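Local coordinates for SusD-like carbohydrate binding protein (Bacteroides vulgatus, PDB 3LEW) that probably binds carbohydrate at the outer membrane as a member of the SusD family of nutrient-binding proteins, at residues 31-36 and 43-48. Residues are numbered along the deposited sequence; the frame is centred on the assembly and turned at random. Where two conformers were deposited one is given.
Sequences NYLMET and PGYGAM
Tyr-45, Gly-44 and Met-34 bury the most surface here, and much of the contact is made by backbone: the last carbonyls of helix 19-35 meet the peptide groups that lead into helix 46-54. Tyr-45 N donates to Leu-33 O at 2.9 Å, with an N-H...O angle of 142°. One residue earlier, Gly-44 N reaches Thr-36 O at 2.8 Å, but the bond is weak because it is bent to 127°. Between the two, Gly-44 CA faces Met-34 O at 3.6 Å, and the nearly straight C-H...O angle of 177° identifies a CA-H...O contact. The closeness depends on glycine: phi is positive, and a CB would point into Met-34 O. Met-34 O also accepts a hydrogen bond from a water whose O lies 2.8 Å away; this water donates to Pro-43 O as well and accepts from Gly-46 N, so three buried backbone groups share one bridge.

Side chains close one flank. Leu-33 and Tyr-45 run alongside each other, the first torsion of both being extended, and Leu-33 CD1 settles 3.9 Å from Tyr-45 CB. Met-34, a selenomethionine, leaves its backbone away from the other segment, yet its folded chain brings SE to within 4.2 Å of Tyr-45 CB.

The contact thus closes a helix-loop-helix connection in which six non-helical residues separate the segments, consistent with the TPR-like helical packing of SusD-like proteins. Helix 111-135 adjoins it, with Leu-124 and Leu-128 against Leu-33 and Phe-127 meeting the Tyr-45 ring. Tyr-32 packs on helix 81-103, while the Glu-35 carboxylate is held through OE2 by Gln-260, Ala-267 N and His-258 of strand 254-258, and through OE1 by Asn-266 N.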
loop_
_atom_site.group_PDB
_atom_site.type_symbol
_atom_site.label_atom_id
_atom_site.label_comp_id
_atom_site.label_asym_id
_atom_site.label_seq_id
_atom_site.Cartn_x
_atom_site.Cartn_y
_atom_site.Cartn_z
ATOM N N ASN A 31 15.304 -0.206 7.644
ATOM C CA ASN A 31 16.038 -0.903 6.580
ATOM C C ASN A 31 15.525 -2.345 6.427
ATOM O O ASN A 31 15.270 -2.836 5.334
ATOM C CB ASN A 31 17.539 -0.928 6.887
ATOM C CG ASN A 31 18.383 -1.211 5.658
ATOM O OD1 ASN A 31 18.553 -0.341 4.799
ATOM N ND2 ASN A 31 18.927 -2.416 5.574
ATOM N N TYR A 32 15.404 -3.041 7.557
ATOM C CA TYR A 32 14.931 -4.421 7.501
ATOM C C TYR A 32 13.537 -4.513 6.891
ATOM O O TYR A 32 13.285 -5.420 6.078
ATOM C CB TYR A 32 14.923 -5.036 8.927
ATOM C CG TYR A 32 14.674 -6.508 8.958
ATOM C CD1 TYR A 32 15.681 -7.406 8.634
ATOM C CD2 TYR A 32 13.460 -7.022 9.355
ATOM C CE1 TYR A 32 15.447 -8.786 8.649
ATOM C CE2 TYR A 32 13.237 -8.391 9.367
ATOM C CZ TYR A 32 14.237 -9.257 9.012
ATOM O OH TYR A 32 13.990 -10.627 9.056
ATOM N N LEU A 33 12.634 -3.589 7.276
ATOM C CA LEU A 33 11.272 -3.570 6.771
ATOM C C LEU A 33 11.254 -3.422 5.260
ATOM O O LEU A 33 10.492 -4.094 4.593
ATOM C CB LEU A 33 10.510 -2.415 7.392
ATOM C CG LEU A 33 9.104 -2.199 6.978
ATOM C CD1 LEU A 33 8.253 -3.441 7.293
ATOM C CD2 LEU A 33 8.488 -0.924 7.670
HETATM N N MSE A 34 12.099 -2.517 4.778
HETATM C CA MSE A 34 12.089 -2.131 3.343
HETATM C C MSE A 34 12.907 -2.976 2.416
HETATM O O MSE A 34 12.533 -3.154 1.199
HETATM C CB MSE A 34 12.462 -0.659 3.207
HETATM C CG MSE A 34 11.507 0.305 3.873
HETATM SE SE MSE A 34 9.690 0.243 3.073
HETATM C CE MSE A 34 9.976 0.334 1.235
ATOM N N GLU A 35 13.980 -3.550 2.929
ATOM C CA GLU A 35 15.007 -4.176 2.098
ATOM C C GLU A 35 15.054 -5.697 2.107
ATOM O O GLU A 35 15.775 -6.285 1.283
ATOM C CB GLU A 35 16.389 -3.666 2.510
ATOM C CG GLU A 35 16.673 -2.231 2.171
ATOM C CD GLU A 35 16.929 -2.019 0.662
ATOM O OE1 GLU A 35 17.952 -2.517 0.137
ATOM O OE2 GLU A 35 16.101 -1.383 0.005
ATOM N N THR A 36 14.344 -6.353 3.032
ATOM C CA THR A 36 14.566 -7.781 3.218
ATOM C C THR A 36 13.810 -8.616 2.169
ATOM O O THR A 36 12.601 -8.568 2.095
ATOM C CB THR A 36 14.121 -8.194 4.646
ATOM O OG1 THR A 36 14.883 -7.403 5.572
ATOM C CG2 THR A 36 14.350 -9.688 4.892
ATOM N N PRO A 43 10.380 -8.487 -2.441
ATOM C CA PRO A 43 11.445 -7.517 -2.036
ATOM C C PRO A 43 11.009 -6.589 -0.930
ATOM O O PRO A 43 10.528 -5.497 -1.181
ATOM C CB PRO A 43 11.761 -6.778 -3.374
ATOM C CG PRO A 43 11.059 -7.600 -4.447
ATOM C CD PRO A 43 9.876 -8.212 -3.793
ATOM N N GLY A 44 11.093 -7.039 0.326
ATOM C CA GLY A 44 10.678 -6.207 1.451
ATOM C C GLY A 44 9.206 -5.875 1.550
ATOM O O GLY A 44 8.349 -6.556 0.924
ATOM N N TYR A 45 8.878 -4.856 2.347
ATOM C CA TYR A 45 7.487 -4.471 2.576
ATOM C C TYR A 45 6.685 -4.165 1.307
ATOM O O TYR A 45 5.445 -4.381 1.250
ATOM C CB TYR A 45 7.408 -3.276 3.517
ATOM C CG TYR A 45 6.008 -2.779 3.791
ATOM C CD1 TYR A 45 5.209 -3.418 4.717
ATOM C CD2 TYR A 45 5.514 -1.644 3.176
ATOM C CE1 TYR A 45 3.935 -2.949 4.992
ATOM C CE2 TYR A 45 4.265 -1.192 3.439
ATOM C CZ TYR A 45 3.477 -1.833 4.342
ATOM O OH TYR A 45 2.210 -1.394 4.657
ATOM N N GLY A 46 7.359 -3.602 0.304
ATOM C CA GLY A 46 6.714 -3.398 -0.977
ATOM C C GLY A 46 6.109 -4.620 -1.629
ATOM O O GLY A 46 5.168 -4.491 -2.418
ATOM N N ALA A 47 6.642 -5.811 -1.363
ATOM C CA ALA A 47 5.985 -7.030 -1.780
ATOM C C ALA A 47 4.524 -7.127 -1.350
ATOM O O ALA A 47 3.679 -7.631 -2.122
ATOM C CB ALA A 47 6.788 -8.307 -1.347
HETATM N N MSE A 48 4.199 -6.717 -0.123
HETATM C CA MSE A 48 2.799 -6.716 0.279
HETATM C C MSE A 48 1.970 -5.672 -0.502
HETATM O O MSE A 48 0.844 -5.959 -0.911
HETATM C CB MSE A 48 2.678 -6.513 1.785
HETATM C CG MSE A 48 3.062 -7.799 2.582
HETATM SE SE MSE A 48 4.914 -7.788 3.085
HETATM C CE MSE A 48 4.859 -6.627 4.387
HETATM O O HOH W 1 10.169 -2.933 -0.242
#